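Local coordinates for CLIP-associating protein 2 (Mus musculus, PDB 3WOZ) that probably binds tubulin through its TOG domains and thereby contributes to the regulation of microtubule dynamics, at residues V173-V176 against I177-T181. Numbering follows the deposited sequence.
Sequences VSRV and ITWTT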
ATOM      1  N   VAL A 173       8.614  -7.255  12.390  1.00 60.81           N
ATOM      2  CA  VAL A 173       9.647  -8.202  11.965  1.00 60.98           C
ATOM      3  C   VAL A 173       9.424  -9.594  12.576  1.00 61.22           C
ATOM      4  O   VAL A 173       9.681 -10.603  11.917  1.00 61.24           O
ATOM      5  CB  VAL A 173      11.078  -7.669  12.249  1.00 60.89           C
ATOM      6  CG1 VAL A 173      12.128  -8.746  12.014  1.00 60.55           C
ATOM      7  CG2 VAL A 173      11.378  -6.461  11.374  1.00 61.07           C
ATOM      8  N   SER A 174       8.932  -9.631  13.816  1.00 61.37           N
ATOM      9  CA  SER A 174       8.564 -10.881  14.494  1.00 61.65           C
ATOM     10  C   SER A 174       7.553 -11.690  13.686  1.00 61.63           C
ATOM     11  O   SER A 174       7.737 -12.886  13.472  1.00 61.64           O
ATOM     12  CB  SER A 174       7.979 -10.597  15.882  1.00 61.56           C
ATOM     13  OG  SER A 174       8.907  -9.919  16.701  1.00 62.15           O
ATOM     14  N   ARG A 175       6.488 -11.022  13.251  1.00 61.86           N
ATOM     15  CA  ARG A 175       5.448 -11.646  12.433  1.00 62.21           C
ATOM     16  C   ARG A 175       6.009 -12.197  11.127  1.00 62.06           C
ATOM     17  O   ARG A 175       5.645 -13.300  10.711  1.00 62.31           O
ATOM     18  CB  ARG A 175       4.317 -10.660  12.148  1.00 62.34           C
ATOM     19  CG  ARG A 175       3.492 -10.309  13.374  1.00 63.49           C
ATOM     20  CD  ARG A 175       2.200  -9.592  13.002  1.00 65.46           C
ATOM     21  NE  ARG A 175       1.306 -10.427  12.197  1.00 66.22           N
ATOM     22  CZ  ARG A 175      -0.009 -10.246  12.099  1.00 66.78           C
ATOM     23  NH1 ARG A 175      -0.738 -11.055  11.339  1.00 67.11           N
ATOM     24  NH2 ARG A 175      -0.603  -9.261  12.764  1.00 67.37           N
ATOM     25  N   VAL A 176       6.909 -11.432  10.507  1.00 61.76           N
ATOM     26  CA  VAL A 176       7.535 -11.810   9.242  1.00 61.51           C
ATOM     27  C   VAL A 176       8.380 -13.081   9.395  1.00 61.65           C
ATOM     28  O   VAL A 176       8.321 -13.969   8.538  1.00 61.50           O
ATOM     29  CB  VAL A 176       8.368 -10.640   8.629  1.00 61.35           C
ATOM     30  CG1 VAL A 176       9.035 -11.057   7.329  1.00 60.91           C
ATOM     31  CG2 VAL A 176       7.486  -9.424   8.381  1.00 61.19           C
ATOM     32  N   ILE A 177       9.146 -13.160  10.489  1.00 61.70           N
ATOM     33  CA  ILE A 177       9.987 -14.328  10.803  1.00 61.74           C
ATOM     34  C   ILE A 177       9.199 -15.637  10.701  1.00 61.73           C
ATOM     35  O   ILE A 177       9.642 -16.591  10.055  1.00 61.50           O
ATOM     36  CB  ILE A 177      10.616 -14.255  12.238  1.00 61.89           C
ATOM     37  CG1 ILE A 177      11.218 -12.873  12.542  1.00 62.09           C
ATOM     38  CG2 ILE A 177      11.642 -15.385  12.452  1.00 61.71           C
ATOM     39  CD1 ILE A 177      12.582 -12.588  11.916  1.00 61.95           C
ATOM     40  N   THR A 178       8.033 -15.669  11.344  1.00 61.90           N
ATOM     41  CA  THR A 178       7.196 -16.868  11.378  1.00 62.31           C
ATOM     42  C   THR A 178       6.547 -17.149  10.027  1.00 62.43           C
ATOM     43  O   THR A 178       6.442 -18.308   9.615  1.00 62.46           O
ATOM     44  CB  THR A 178       6.121 -16.790  12.479  1.00 62.26           C
ATOM     45  OG1 THR A 178       5.439 -15.533  12.398  1.00 62.59           O
ATOM     46  CG2 THR A 178       6.762 -16.923  13.856  1.00 62.66           C
ATOM     47  N   TRP A 179       6.130 -16.086   9.337  1.00 62.67           N
ATOM     48  CA  TRP A 179       5.582 -16.194   7.985  1.00 62.75           C
ATOM     49  C   TRP A 179       6.603 -16.797   7.014  1.00 63.15           C
ATOM     50  O   TRP A 179       6.247 -17.252   5.924  1.00 63.35           O
ATOM     51  CB  TRP A 179       5.104 -14.827   7.473  1.00 62.58           C
ATOM     52  CG  TRP A 179       3.915 -14.246   8.209  1.00 62.12           C
ATOM     53  CD1 TRP A 179       3.139 -14.872   9.145  1.00 62.20           C
ATOM     54  CD2 TRP A 179       3.354 -12.935   8.039  1.00 61.78           C
ATOM     55  NE1 TRP A 179       2.142 -14.029   9.576  1.00 61.73           N
ATOM     56  CE2 TRP A 179       2.250 -12.836   8.915  1.00 61.43           C
ATOM     57  CE3 TRP A 179       3.679 -11.834   7.232  1.00 62.04           C
ATOM     58  CZ2 TRP A 179       1.470 -11.678   9.010  1.00 61.09           C
ATOM     59  CZ3 TRP A 179       2.902 -10.680   7.331  1.00 61.10           C
ATOM     60  CH2 TRP A 179       1.810 -10.615   8.214  1.00 61.01           C
ATOM     61  N   THR A 180       7.869 -16.806   7.422  1.00 63.37           N
ATOM     62  CA  THR A 180       8.946 -17.362   6.607  1.00 63.76           C
ATOM     63  C   THR A 180       8.968 -18.895   6.659  1.00 63.86           C
ATOM     64  O   THR A 180       9.626 -19.546   5.842  1.00 63.85           O
ATOM     65  CB  THR A 180      10.319 -16.804   7.033  1.00 63.86           C
ATOM     66  OG1 THR A 180      10.168 -15.461   7.514  1.00 64.18           O
ATOM     67  CG2 THR A 180      11.270 -16.801   5.866  1.00 63.96           C
ATOM     68  N   THR A 181       8.247 -19.463   7.619  1.00 63.95           N
ATOM     69  CA  THR A 181       8.132 -20.912   7.747  1.00 64.22           C
ATOM     70  C   THR A 181       6.763 -21.388   7.254  1.00 64.41           C
ATOM     71  O   THR A 181       6.466 -22.585   7.296  1.00 64.39           O
ATOM     72  CB  THR A 181       8.373 -21.390   9.208  1.00 64.11           C
ATOM     73  OG1 THR A 181       7.391 -20.814  10.078  1.00 63.89           O
ATOM     74  CG2 THR A 181       9.763 -20.997   9.684  1.00 63.97           C
TER
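Arg175 O, a main-chain carbonyl in the last turns of helix 167-179, accepts two hydrogen bonds from the turn that follows it. Trp179 N supplies the regular helical one at 3.1 Å, nearly straight at the hydrogen (162°). The second comes from the hydroxyl of Thr178, whose OG1 lies 2.8 Å from Arg175 O and sits above the carbonyl plane, away from the lone-pair directions. A chi1 of 49° makes this possible, since it tucks OG1 between the backbone N and carbonyl carbon of Thr178, facing the preceding turn. Here a threonine returns its hydroxyl to its own helix, a common way for this side chain to find a polar partner. Thr180 repeats the theme just beyond: its OG1 approaches Val176 O at 2.6 Å and Ile177 O at 2.8 Å, and its single proton could serve either.

The indole of Trp179 folds back along the helix, with the same Arg175 O over one face, displaced toward the rim. Farther out, the bent side chain of Arg175 reaches the six-membered part of that ring: NH1 lies at its edge, in plane, 3.3 Å from Trp179 CZ2, and NE is 3.4 Å from the same carbon. Guanidinium and indole planes stand 75° apart, so the two groups meet steeply and do not stack. The cation-pi partner of this indole is instead Lys144, from helix 141-155. Elsewhere on the helix, Val173 CG1 packs on Ile177 CD1 at 3.9 Å.

This turn belongs to the helical-repeat array of the TOG domain. Ile177 and Thr180 lean on Leu196 of helix 186-202, while Ile177 and Thr178 meet Phe218 of helix 216-226, joining the end of helix 167-179 to both.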